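PDB 6I5S: bottromycin amidohydrolase from Streptomyces purpureus, which probably hydrolyses a thiazoline-containing precursor of bottromycin at a two-zinc centre and serves as the gatekeeper enzyme of bottromycin biosynthesis. Local coordinates for residues R34-F40 / L423-F428; V61-V66 / A396-A400; W84-F90 / L402-H408; R418-V422 / D433-L437. One frame throughout, in Å; residues are numbered along the deposited sequence.

Contact 1 (R34-F40 / L423-F428)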
loop_
_atom_site.group_PDB
_atom_site.type_symbol
_atom_site.label_atom_id
_atom_site.label_comp_id
_atom_site.label_asym_id
_atom_site.label_seq_id
_atom_site.Cartn_x
_atom_site.Cartn_y
_atom_site.Cartn_z
ATOM N N ARG A 34 -8.614 23.612 5.808
ATOM C CA ARG A 34 -7.382 24.310 6.148
ATOM C C ARG A 34 -6.791 24.970 4.911
ATOM O O ARG A 34 -7.186 24.644 3.775
ATOM C CB ARG A 34 -6.388 23.341 6.739
ATOM C CG ARG A 34 -6.724 22.934 8.145
ATOM C CD ARG A 34 -5.485 22.610 8.811
ATOM N NE ARG A 34 -5.681 22.358 10.225
ATOM C CZ ARG A 34 -4.795 21.682 10.943
ATOM N NH1 ARG A 34 -3.672 21.284 10.392
ATOM N NH2 ARG A 34 -5.006 21.443 12.213
ATOM N N PRO A 35 -5.832 25.884 5.097
ATOM C CA PRO A 35 -5.174 26.518 3.945
ATOM C C PRO A 35 -4.459 25.484 3.086
ATOM O O PRO A 35 -3.878 24.514 3.600
ATOM C CB PRO A 35 -4.177 27.491 4.602
ATOM C CG PRO A 35 -4.695 27.715 5.945
ATOM C CD PRO A 35 -5.354 26.460 6.380
ATOM N N ARG A 36 -4.484 25.695 1.763
ATOM C CA ARG A 36 -3.743 24.814 0.850
ATOM C C ARG A 36 -2.652 25.576 0.118
ATOM O O ARG A 36 -2.156 25.122 -0.921
ATOM C CB ARG A 36 -4.677 24.122 -0.140
ATOM C CG ARG A 36 -5.613 23.142 0.577
ATOM C CD ARG A 36 -6.686 22.590 -0.336
ATOM N NE ARG A 36 -7.709 21.902 0.459
ATOM C CZ ARG A 36 -7.831 20.590 0.632
ATOM N NH1 ARG A 36 -6.964 19.730 0.106
ATOM N NH2 ARG A 36 -8.805 20.152 1.431
ATOM N N THR A 37 -2.266 26.718 0.680
ATOM C CA THR A 37 -1.235 27.574 0.124
ATOM C C THR A 37 -0.218 27.827 1.209
ATOM O O THR A 37 -0.590 28.184 2.326
ATOM C CB THR A 37 -1.844 28.895 -0.400
ATOM O OG1 THR A 37 -2.625 28.599 -1.581
ATOM C CG2 THR A 37 -0.718 29.917 -0.727
ATOM N N HIS A 38 1.055 27.608 0.898
ATOM C CA HIS A 38 2.108 27.621 1.910
ATOM C C HIS A 38 3.406 28.086 1.291
ATOM O O HIS A 38 3.617 27.959 0.092
ATOM C CB HIS A 38 2.371 26.228 2.491
ATOM C CG HIS A 38 1.155 25.550 3.036
ATOM N ND1 HIS A 38 0.698 25.772 4.320
ATOM C CD2 HIS A 38 0.270 24.712 2.455
ATOM C CE1 HIS A 38 -0.400 25.060 4.514
ATOM N NE2 HIS A 38 -0.680 24.410 3.401
ATOM N N VAL A 39 4.312 28.520 2.150
ATOM C CA VAL A 39 5.733 28.593 1.839
ATOM C C VAL A 39 6.464 27.849 2.948
ATOM O O VAL A 39 6.294 28.172 4.129
ATOM C CB VAL A 39 6.232 30.035 1.732
ATOM C CG1 VAL A 39 7.742 30.050 1.444
ATOM C CG2 VAL A 39 5.487 30.755 0.663
ATOM N N PHE A 40 7.243 26.834 2.583
ATOM C CA PHE A 40 8.101 26.111 3.529
ATOM C C PHE A 40 9.537 26.521 3.222
ATOM O O PHE A 40 10.012 26.323 2.099
ATOM C CB PHE A 40 7.942 24.586 3.397
ATOM C CG PHE A 40 6.546 24.082 3.637
ATOM C CD1 PHE A 40 6.122 23.758 4.898
ATOM C CD2 PHE A 40 5.649 23.963 2.598
ATOM C CE1 PHE A 40 4.847 23.333 5.119
ATOM C CE2 PHE A 40 4.394 23.519 2.809
ATOM C CZ PHE A 40 3.981 23.209 4.067
ATOM N N LEU A 423 1.962 16.713 4.095
ATOM C CA LEU A 423 1.190 17.583 3.207
ATOM C C LEU A 423 0.337 16.735 2.283
ATOM O O LEU A 423 0.872 15.922 1.515
ATOM C CB LEU A 423 2.140 18.432 2.380
ATOM C CG LEU A 423 1.595 19.600 1.579
ATOM C CD1 LEU A 423 0.975 20.658 2.475
ATOM C CD2 LEU A 423 2.740 20.201 0.802
ATOM N N VAL A 424 -0.987 16.935 2.329
ATOM C CA VAL A 424 -1.931 16.098 1.598
ATOM C C VAL A 424 -2.762 17.028 0.750
ATOM O O VAL A 424 -3.601 17.761 1.302
ATOM C CB VAL A 424 -2.850 15.288 2.517
ATOM C CG1 VAL A 424 -3.693 14.321 1.685
ATOM C CG2 VAL A 424 -2.126 14.622 3.601
ATOM N N ASP A 425 -2.553 16.999 -0.565
ATOM C CA ASP A 425 -3.283 17.910 -1.492
ATOM C C ASP A 425 -3.244 19.328 -0.923
ATOM O O ASP A 425 -4.250 20.057 -0.932
ATOM C CB ASP A 425 -4.730 17.433 -1.718
ATOM C CG ASP A 425 -5.421 18.124 -2.874
ATOM O OD1 ASP A 425 -4.737 18.729 -3.739
ATOM O OD2 ASP A 425 -6.685 18.048 -2.947
ATOM N N GLY A 426 -2.078 19.723 -0.409
ATOM C CA GLY A 426 -1.884 21.092 0.123
ATOM C C GLY A 426 -2.231 21.350 1.574
ATOM O O GLY A 426 -1.865 22.421 2.103
ATOM N N VAL A 427 -2.945 20.455 2.245
ATOM C CA VAL A 427 -3.224 20.648 3.669
ATOM C C VAL A 427 -2.024 20.136 4.453
ATOM O O VAL A 427 -1.622 18.978 4.294
ATOM C CB VAL A 427 -4.498 19.908 4.098
ATOM C CG1 VAL A 427 -4.655 19.929 5.597
ATOM C CG2 VAL A 427 -5.721 20.468 3.390
ATOM N N PHE A 428 -1.491 20.961 5.326
ATOM C CA PHE A 428 -0.314 20.575 6.107
ATOM C C PHE A 428 -0.753 20.057 7.465
ATOM O O PHE A 428 -1.215 20.825 8.311
ATOM C CB PHE A 428 0.651 21.740 6.300
ATOM C CG PHE A 428 1.966 21.335 6.974
ATOM C CD1 PHE A 428 2.859 20.500 6.317
ATOM C CD2 PHE A 428 2.322 21.810 8.248
ATOM C CE1 PHE A 428 4.054 20.118 6.906
ATOM C CE2 PHE A 428 3.526 21.430 8.838
ATOM C CZ PHE A 428 4.404 20.605 8.169
HETATM O O HOH W 1 -2.768 23.495 5.877
HETATM O O HOH W 2 -6.302 17.260 1.657
#
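Arg36 and His38 supply the main polar grip on the type I' turn from Val424 to Val427. Arg36 NH1 donates to Asp425 O at 2.9 Å, coming from above the carbonyl plane. The same NH1 lies 3.5 Å from Asp425 OD2 in a salt bridge, with guanidinium and carboxylate planes 63° apart. Asp425 has a stronger charge partner in Arg133. His38 CG is anti to its carbonyl carbon (chi1 -54°), which puts the ring beside the turn. There NE2 donates to Gly426 O at 2.7 Å, with the oxygen near the ring plane. Arg34 NH1 makes a weak bond to Phe428 O, but its firmer partner is Asp433. One water joins Pro35 O to Phe428 N, and another joins Arg36 NH1 to Val424 O.

Apolar groups meet beside these bonds. Val427 CG2 sits over one guanidinium face, 3.5 Å from Arg36 CZ. Phe40 CE1 lies over the face of Phe428, 3.7 Å from its CD1, and the two rings are oblique. With an alanine in place of Arg36, Asp425 would probably lose its bonds across this contact and Val427 the flat surface it rests on.

The turn connects strands 421-424 and 427-430 of the mixed sheet. It meets the loop before strand 38-41, an edge strand of the three-stranded sheet, and His38 at that strand's start. Phe404 of strand 402-405 touches both phenylalanine rings.

Contact 2 (V61-V66 / A396-A400)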
loop_
_atom_site.group_PDB
_atom_site.type_symbol
_atom_site.label_atom_id
_atom_site.label_comp_id
_atom_site.label_asym_id
_atom_site.label_seq_id
_atom_site.Cartn_x
_atom_site.Cartn_y
_atom_site.Cartn_z
ATOM N N VAL A 61 3.765 26.325 -2.271
ATOM C CA VAL A 61 2.562 25.544 -2.577
ATOM C C VAL A 61 1.416 26.525 -2.781
ATOM O O VAL A 61 1.190 27.405 -1.944
ATOM C CB VAL A 61 2.245 24.556 -1.444
ATOM C CG1 VAL A 61 0.961 23.813 -1.715
ATOM C CG2 VAL A 61 3.386 23.546 -1.276
ATOM N N ALA A 62 0.699 26.371 -3.885
ATOM C CA ALA A 62 -0.391 27.266 -4.251
ATOM C C ALA A 62 -1.614 26.411 -4.543
ATOM O O ALA A 62 -1.621 25.647 -5.509
ATOM C CB ALA A 62 -0.008 28.108 -5.456
ATOM N N ASP A 63 -2.654 26.544 -3.710
ATOM C CA ASP A 63 -3.906 25.805 -3.903
ATOM C C ASP A 63 -3.639 24.322 -4.100
ATOM O O ASP A 63 -4.217 23.673 -4.971
ATOM C CB ASP A 63 -4.707 26.345 -5.101
ATOM C CG ASP A 63 -6.158 25.901 -5.071
ATOM O OD1 ASP A 63 -6.677 25.663 -3.959
ATOM O OD2 ASP A 63 -6.777 25.794 -6.140
ATOM N N GLY A 64 -2.747 23.772 -3.265
ATOM C CA GLY A 64 -2.485 22.360 -3.266
ATOM C C GLY A 64 -1.632 21.849 -4.416
ATOM O O GLY A 64 -1.637 20.654 -4.689
ATOM N N VAL A 65 -0.932 22.722 -5.122
ATOM C CA VAL A 65 -0.056 22.317 -6.214
ATOM C C VAL A 65 1.331 22.855 -5.919
ATOM O O VAL A 65 1.470 23.979 -5.430
ATOM C CB VAL A 65 -0.570 22.855 -7.577
ATOM C CG1 VAL A 65 0.448 22.637 -8.662
ATOM C CG2 VAL A 65 -1.924 22.231 -7.928
ATOM N N VAL A 66 2.359 22.065 -6.229
ATOM C CA VAL A 66 3.725 22.550 -6.092
ATOM C C VAL A 66 3.954 23.654 -7.126
ATOM O O VAL A 66 3.994 23.410 -8.333
ATOM C CB VAL A 66 4.728 21.406 -6.240
ATOM C CG1 VAL A 66 6.154 21.904 -6.255
ATOM C CG2 VAL A 66 4.529 20.422 -5.113
ATOM N N ALA A 396 7.422 14.769 -7.001
ATOM C CA ALA A 396 7.400 15.918 -6.099
ATOM C C ALA A 396 6.883 17.163 -6.800
ATOM O O ALA A 396 7.194 18.286 -6.379
ATOM C CB ALA A 396 8.800 16.175 -5.522
ATOM N N ALA A 397 6.128 16.994 -7.892
ATOM C CA ALA A 397 5.472 18.128 -8.546
ATOM C C ALA A 397 3.984 17.843 -8.697
ATOM O O ALA A 397 3.479 16.832 -8.198
ATOM C CB ALA A 397 6.080 18.433 -9.917
ATOM N N GLY A 398 3.270 18.727 -9.382
ATOM C CA GLY A 398 1.831 18.578 -9.447
ATOM C C GLY A 398 1.237 18.684 -8.061
ATOM O O GLY A 398 1.541 19.610 -7.300
ATOM N N ARG A 399 0.413 17.710 -7.696
ATOM C CA ARG A 399 -0.291 17.776 -6.431
ATOM C C ARG A 399 0.713 17.779 -5.286
ATOM O O ARG A 399 1.695 17.043 -5.266
ATOM C CB ARG A 399 -1.277 16.609 -6.278
ATOM C CG ARG A 399 -2.134 16.677 -4.996
ATOM C CD ARG A 399 -3.326 15.720 -4.960
ATOM N NE ARG A 399 -2.945 14.319 -5.167
ATOM C CZ ARG A 399 -3.364 13.555 -6.169
ATOM N NH1 ARG A 399 -4.201 14.032 -7.069
ATOM N NH2 ARG A 399 -2.946 12.303 -6.265
ATOM N N ALA A 400 0.460 18.625 -4.308
ATOM C CA ALA A 400 1.376 18.799 -3.189
ATOM C C ALA A 400 1.069 17.728 -2.154
ATOM O O ALA A 400 0.388 17.948 -1.146
ATOM C CB ALA A 400 1.249 20.204 -2.628
HETATM O O HOH W 3 3.873 21.363 -10.037
#
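Val61 and Val66 turn methyl groups toward Ala400 from two strands. Val61 CG1 is anti to the backbone N (chi1 176°) and reaches Ala400 CB at 3.7 Å. Val66 has nearly the same first torsion, but its CG2, anti to the carbonyl carbon, is the branch that meets Ala400 CB, at 4.1 Å. That methyl also lies against the backbone oxygen of Ala396. Two glycines set the backbone shape. Gly64 has positive phi in the type I' turn from Ala62 to Val65, and Gly398 (phi 62°) bends the other segment so that its carbonyl faces Val66.

Two backbone hydrogen bonds close the contact. Val66 N donates to Gly398 O at 2.8 Å and is almost in line with the carbonyl. Ala400 N donates to Gly64 O at 2.9 Å, well above the carbonyl plane. They flank a single bridge between Val65 and Arg399. Gly398 O is further approached by Val65 CA at 3.3 Å, in a CA-H...O contact, and by the CG1 methyl of Val65. A water extends the pairing by one step. It gives a hydrogen bond to Val66 O and takes one from Gly398 N. The Arg399 side chain leaves the contact and pairs with Asp401.

The loop 396-400 lies between helix 383-388 and strand 402-405. It borders the hairpin of strands 57-62 and 65-71, and Leu423 of strand 421-424 packs on both Val61 and Ala400.

Contact 3 (W84-F90 / L402-H408)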
loop_
_atom_site.group_PDB
_atom_site.type_symbol
_atom_site.label_atom_id
_atom_site.label_comp_id
_atom_site.label_asym_id
_atom_site.label_seq_id
_atom_site.Cartn_x
_atom_site.Cartn_y
_atom_site.Cartn_z
ATOM N N TRP A 84 13.928 21.488 6.829
ATOM C CA TRP A 84 13.084 20.346 6.555
ATOM C C TRP A 84 13.771 19.462 5.534
ATOM O O TRP A 84 14.479 19.954 4.643
ATOM C CB TRP A 84 11.747 20.742 5.957
ATOM C CG TRP A 84 10.823 21.584 6.733
ATOM C CD1 TRP A 84 10.563 22.898 6.522
ATOM C CD2 TRP A 84 9.948 21.164 7.784
ATOM N NE1 TRP A 84 9.596 23.330 7.387
ATOM C CE2 TRP A 84 9.201 22.283 8.169
ATOM C CE3 TRP A 84 9.739 19.959 8.445
ATOM C CZ2 TRP A 84 8.269 22.234 9.193
ATOM C CZ3 TRP A 84 8.798 19.922 9.452
ATOM C CH2 TRP A 84 8.073 21.035 9.804
ATOM N N TYR A 85 13.506 18.159 5.641
ATOM C CA TYR A 85 13.795 17.194 4.590
ATOM C C TYR A 85 12.468 16.631 4.100
ATOM O O TYR A 85 11.606 16.295 4.923
ATOM C CB TYR A 85 14.670 16.069 5.135
ATOM C CG TYR A 85 15.999 16.500 5.636
ATOM C CD1 TYR A 85 17.116 16.512 4.809
ATOM C CD2 TYR A 85 16.158 16.924 6.946
ATOM C CE1 TYR A 85 18.386 16.936 5.307
ATOM C CE2 TYR A 85 17.414 17.335 7.424
ATOM C CZ TYR A 85 18.508 17.319 6.583
ATOM O OH TYR A 85 19.757 17.734 7.047
ATOM N N VAL A 86 12.287 16.555 2.778
ATOM C CA VAL A 86 10.988 16.257 2.203
ATOM C C VAL A 86 11.114 15.122 1.211
ATOM O O VAL A 86 12.013 15.118 0.365
ATOM C CB VAL A 86 10.394 17.504 1.531
ATOM C CG1 VAL A 86 9.259 17.159 0.651
ATOM C CG2 VAL A 86 9.938 18.469 2.633
ATOM N N THR A 87 10.178 14.186 1.288
ATOM C CA THR A 87 9.970 13.181 0.264
ATOM C C THR A 87 8.600 13.338 -0.388
ATOM O O THR A 87 7.685 13.920 0.202
ATOM C CB THR A 87 10.071 11.755 0.847
ATOM O OG1 THR A 87 8.961 11.497 1.720
ATOM C CG2 THR A 87 11.338 11.621 1.674
ATOM N N PRO A 88 8.419 12.792 -1.589
ATOM C CA PRO A 88 7.070 12.616 -2.117
ATOM C C PRO A 88 6.249 11.798 -1.134
ATOM O O PRO A 88 6.764 10.999 -0.340
ATOM C CB PRO A 88 7.305 11.842 -3.405
ATOM C CG PRO A 88 8.685 12.147 -3.794
ATOM C CD PRO A 88 9.426 12.200 -2.505
ATOM N N GLY A 89 4.944 11.980 -1.198
ATOM C CA GLY A 89 4.060 11.158 -0.395
ATOM C C GLY A 89 4.174 9.701 -0.790
ATOM O O GLY A 89 4.434 9.387 -1.945
ATOM N N PHE A 90 3.987 8.820 0.199
ATOM C CA PHE A 90 4.100 7.378 0.002
ATOM C C PHE A 90 2.822 6.794 -0.585
ATOM O O PHE A 90 1.715 7.330 -0.409
ATOM C CB PHE A 90 4.382 6.662 1.338
ATOM C CG PHE A 90 5.529 7.250 2.092
ATOM C CD1 PHE A 90 6.673 7.661 1.437
ATOM C CD2 PHE A 90 5.447 7.430 3.443
ATOM C CE1 PHE A 90 7.718 8.288 2.131
ATOM C CE2 PHE A 90 6.516 8.056 4.146
ATOM C CZ PHE A 90 7.640 8.458 3.458
ATOM N N LEU A 402 3.392 15.427 0.028
ATOM C CA LEU A 402 4.794 15.400 0.433
ATOM C C LEU A 402 4.896 15.007 1.891
ATOM O O LEU A 402 3.973 15.260 2.659
ATOM C CB LEU A 402 5.423 16.777 0.247
ATOM C CG LEU A 402 5.470 17.358 -1.166
ATOM C CD1 LEU A 402 5.937 18.826 -1.130
ATOM C CD2 LEU A 402 6.421 16.479 -2.006
ATOM N N VAL A 403 6.040 14.440 2.287
ATOM C CA VAL A 403 6.280 14.063 3.675
ATOM C C VAL A 403 7.478 14.843 4.201
ATOM O O VAL A 403 8.504 14.947 3.527
ATOM C CB VAL A 403 6.529 12.558 3.815
ATOM C CG1 VAL A 403 6.468 12.144 5.260
ATOM C CG2 VAL A 403 5.488 11.768 2.984
ATOM N N PHE A 404 7.340 15.398 5.392
ATOM C CA PHE A 404 8.298 16.334 5.972
ATOM C C PHE A 404 8.956 15.737 7.217
ATOM O O PHE A 404 8.270 15.148 8.054
ATOM C CB PHE A 404 7.596 17.608 6.398
ATOM C CG PHE A 404 7.206 18.504 5.276
ATOM C CD1 PHE A 404 7.818 19.731 5.133
ATOM C CD2 PHE A 404 6.215 18.150 4.371
ATOM C CE1 PHE A 404 7.450 20.605 4.117
ATOM C CE2 PHE A 404 5.852 19.013 3.371
ATOM C CZ PHE A 404 6.477 20.238 3.229
ATOM N N TYR A 405 10.272 15.956 7.364
ATOM C CA TYR A 405 11.078 15.486 8.483
ATOM C C TYR A 405 12.030 16.586 8.925
ATOM O O TYR A 405 12.637 17.269 8.086
ATOM C CB TYR A 405 11.898 14.267 8.078
ATOM C CG TYR A 405 11.047 13.099 7.614
ATOM C CD1 TYR A 405 10.584 12.144 8.512
ATOM C CD2 TYR A 405 10.732 12.953 6.277
ATOM C CE1 TYR A 405 9.813 11.031 8.067
ATOM C CE2 TYR A 405 9.905 11.880 5.821
ATOM C CZ TYR A 405 9.473 10.942 6.738
ATOM O OH TYR A 405 8.708 9.874 6.337
ATOM N N ARG A 406 12.154 16.761 10.244
ATOM C CA ARG A 406 13.113 17.721 10.759
ATOM C C ARG A 406 14.533 17.188 10.651
ATOM O O ARG A 406 15.477 17.967 10.498
ATOM C CB ARG A 406 12.796 18.051 12.204
ATOM C CG ARG A 406 11.585 18.895 12.431
ATOM C CD ARG A 406 11.737 20.265 11.819
ATOM N NE ARG A 406 10.647 21.151 12.229
ATOM C CZ ARG A 406 10.484 22.394 11.777
ATOM N NH1 ARG A 406 11.317 22.904 10.865
ATOM N NH2 ARG A 406 9.485 23.136 12.252
ATOM N N ARG A 407 14.707 15.877 10.739
ATOM C CA ARG A 407 16.003 15.238 10.563
ATOM C C ARG A 407 15.928 14.314 9.353
ATOM O O ARG A 407 14.853 13.848 8.991
ATOM C CB ARG A 407 16.407 14.438 11.802
ATOM C CG ARG A 407 16.609 15.286 13.064
ATOM C CD ARG A 407 17.035 14.443 14.267
ATOM N NE ARG A 407 17.317 15.271 15.444
ATOM C CZ ARG A 407 17.689 14.804 16.636
ATOM N NH1 ARG A 407 17.831 13.500 16.839
ATOM N NH2 ARG A 407 17.919 15.650 17.633
ATOM N N HIS A 408 17.064 14.048 8.724
ATOM C CA HIS A 408 17.047 13.228 7.528
ATOM C C HIS A 408 16.461 11.858 7.881
ATOM O O HIS A 408 16.849 11.272 8.905
ATOM C CB HIS A 408 18.457 13.099 6.950
ATOM C CG HIS A 408 18.473 12.528 5.569
ATOM N ND1 HIS A 408 18.132 11.220 5.313
ATOM C CD2 HIS A 408 18.715 13.097 4.365
ATOM C CE1 HIS A 408 18.188 10.998 4.012
ATOM N NE2 HIS A 408 18.538 12.121 3.411
#
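Tyr85 with Tyr405 and Thr87 with Val403 are joined by four backbone hydrogen bonds. The shortest run from Tyr85 N to Tyr405 O and from Val403 N to Thr87 O, each 2.7 Å. Between these pairs, Val86 and Phe404 form a non-hydrogen-bonded pair, and Val86 CA points a hydrogen at Val403 O.

Next comes the cation-pi stack of Arg406 on Trp84. The Arg406 guanidinium lies flat on the six-membered ring, with CZ 3.6 Å from the ring centroid and the planes only 9° apart. Arg406 chi2 (-64°) bends the chain back over the indole, and Asp83 O holds NH1 there.

This is the antiparallel pairing of strand 84-95 with strand 402-405. The first of these runs on to His94, a zinc ligand followed by a second one, His96. Such a pair at the end of the first barrel strand is the HxH motif of the amidohydrolase superfamily.

On the opposite face of Trp84, Phe404 comes edge-on, with CD1 3.7 Å from Trp84 CD2. Replacing Trp84 by an alanine would probably strip the Arg406 guanidinium of its stacking surface and open a gap beside the Phe404 edge. Val86 CG2 covers one face of Phe404, 3.6 Å from the ring centroid. Farther along strand 84-95, Val403 CG2 lies over the Phe90 ring. On the Tyr85 side, His408 CB sits above the Tyr85 ring, 4.1 Å from its centroid.

Contact 4 (R418-V422 / D433-L437)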
loop_
_atom_site.group_PDB
_atom_site.type_symbol
_atom_site.label_atom_id
_atom_site.label_comp_id
_atom_site.label_asym_id
_atom_site.label_seq_id
_atom_site.Cartn_x
_atom_site.Cartn_y
_atom_site.Cartn_z
ATOM N N ARG A 418 7.821 8.191 11.228
ATOM C CA ARG A 418 7.290 9.223 12.100
ATOM C C ARG A 418 7.556 10.592 11.489
ATOM O O ARG A 418 8.476 11.318 11.900
ATOM C CB ARG A 418 7.919 9.123 13.503
ATOM C CG ARG A 418 7.139 9.880 14.523
ATOM C CD ARG A 418 7.890 9.966 15.841
ATOM N NE ARG A 418 7.000 10.482 16.833
ATOM C CZ ARG A 418 6.636 11.756 16.899
ATOM N NH1 ARG A 418 7.125 12.634 16.015
ATOM N NH2 ARG A 418 5.788 12.143 17.851
ATOM N N PRO A 419 6.772 10.978 10.491
ATOM C CA PRO A 419 6.933 12.308 9.927
ATOM C C PRO A 419 6.710 13.364 10.991
ATOM O O PRO A 419 5.964 13.177 11.952
ATOM C CB PRO A 419 5.855 12.369 8.857
ATOM C CG PRO A 419 5.495 10.954 8.504
ATOM C CD PRO A 419 5.793 10.163 9.772
ATOM N N ASP A 420 7.381 14.483 10.815
ATOM C CA ASP A 420 7.031 15.709 11.505
ATOM C C ASP A 420 5.983 16.544 10.773
ATOM O O ASP A 420 5.574 17.591 11.296
ATOM C CB ASP A 420 8.309 16.510 11.725
ATOM C CG ASP A 420 9.303 15.749 12.577
ATOM O OD1 ASP A 420 8.891 15.325 13.656
ATOM O OD2 ASP A 420 10.449 15.518 12.133
ATOM N N GLY A 421 5.597 16.145 9.576
ATOM C CA GLY A 421 4.489 16.751 8.866
ATOM C C GLY A 421 4.134 15.940 7.658
ATOM O O GLY A 421 5.004 15.290 7.045
ATOM N N VAL A 422 2.865 15.994 7.273
ATOM C CA VAL A 422 2.421 15.346 6.034
ATOM C C VAL A 422 1.558 16.364 5.305
ATOM O O VAL A 422 0.581 16.854 5.866
ATOM C CB VAL A 422 1.631 14.047 6.275
ATOM C CG1 VAL A 422 1.107 13.466 4.944
ATOM C CG2 VAL A 422 2.467 13.017 6.966
ATOM N N ASP A 433 -0.931 17.551 14.839
ATOM C CA ASP A 433 -2.068 17.027 14.072
ATOM C C ASP A 433 -1.946 15.522 13.878
ATOM O O ASP A 433 -2.932 14.792 13.985
ATOM C CB ASP A 433 -2.134 17.661 12.693
ATOM C CG ASP A 433 -2.464 19.160 12.727
ATOM O OD1 ASP A 433 -3.229 19.615 13.633
ATOM O OD2 ASP A 433 -1.948 19.869 11.834
ATOM N N LEU A 434 -0.741 15.055 13.586
ATOM C CA LEU A 434 -0.544 13.620 13.316
ATOM C C LEU A 434 -0.713 12.823 14.599
ATOM O O LEU A 434 -1.384 11.788 14.607
ATOM C CB LEU A 434 0.815 13.375 12.662
ATOM C CG LEU A 434 1.082 14.005 11.312
ATOM C CD1 LEU A 434 2.521 13.876 10.900
ATOM C CD2 LEU A 434 0.180 13.373 10.246
ATOM N N ASP A 435 -0.166 13.325 15.720
ATOM C CA ASP A 435 -0.377 12.676 17.001
ATOM C C ASP A 435 -1.855 12.584 17.329
ATOM O O ASP A 435 -2.317 11.571 17.865
ATOM C CB ASP A 435 0.316 13.472 18.108
ATOM C CG ASP A 435 1.828 13.418 18.053
ATOM O OD1 ASP A 435 2.421 12.596 17.357
ATOM O OD2 ASP A 435 2.447 14.237 18.804
ATOM N N ARG A 436 -2.596 13.685 17.100
ATOM C CA ARG A 436 -4.000 13.719 17.478
ATOM C C ARG A 436 -4.828 12.759 16.611
ATOM O O ARG A 436 -5.735 12.078 17.112
ATOM C CB ARG A 436 -4.515 15.160 17.342
ATOM C CG ARG A 436 -5.945 15.410 17.766
ATOM C CD ARG A 436 -6.266 16.915 17.748
ATOM N NE ARG A 436 -5.344 17.690 18.589
ATOM C CZ ARG A 436 -4.500 18.629 18.159
ATOM N NH1 ARG A 436 -4.427 18.961 16.871
ATOM N NH2 ARG A 436 -3.723 19.254 19.035
ATOM N N LEU A 437 -4.554 12.720 15.309
ATOM C CA LEU A 437 -5.261 11.787 14.422
ATOM C C LEU A 437 -4.986 10.349 14.801
ATOM O O LEU A 437 -5.900 9.529 14.889
ATOM C CB LEU A 437 -4.867 12.014 12.956
ATOM C CG LEU A 437 -5.460 13.251 12.252
ATOM C CD1 LEU A 437 -4.824 13.509 10.877
ATOM C CD2 LEU A 437 -6.895 13.000 12.075
#
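Leu434 makes the close part of this contact and Arg418 with Asp435 the loose part. Leu434 CG is anti to its carbonyl carbon (chi1 -62°), and the chain carries its two methyls to the backbone and side chains of 419-422. CD1 touches Pro419 O at 3.7 Å and Gly421 CA at 4.0 Å. Val422 CG2 lies 4.0 Å from Leu434 CD2 and just as near CD1, the two side chains crossing at about a right angle. Pro419 CB is slightly farther from CD1. All four of these residues are buried.

On the partly exposed side the contact is electrostatic. Arg418 NH2 is 3.4 Å from Asp435 OD1, but the oxygen stands well out of the guanidinium plane, so no N-H points at it. The planes of the two groups are 71° apart. Such a bridge probably adds charge attraction but little directional hold. Asp435 OD1 has a stronger partner in Arg454. Asp420 joins the network through a long bridge, with Arg418 NH1 and Asp420 OD1 4.0 Å apart, while its OD2 takes the backbone N-H of Arg406.

Asp420 and Gly421 form a classic beta bulge opposite Phe404. The whole is a bulged strand entering the hairpin 421-430, with the following helix, 431-444, folded back against it.

How the contacts relate
Contact 3 is the most buried and pairs two strands along four residue pairs. The other three are only partly buried. Contacts 1, 3 and 4 share the mixed sheet: backbone hydrogen bonds probably join Leu423 to Leu402 and Phe404 to Gly421. Contact 2 joins contact 1 through strands 38-41 and 57-62. The Phe404 ring of contact 3 packs on Phe40, Leu423 and Phe428 of contact 1. Chemistry follows place. Contact 3 combines regular strand hydrogen bonds with ring and cation-pi stacking. Contact 2 relies on backbone bonds and small methyls, contact 1 on side-chain bonds to a turn, and contact 4 on leucine packing with weak charge pairing. Arg34 and Asp433 tie contact 1 to contact 4; contacts 2 and 4 do not touch.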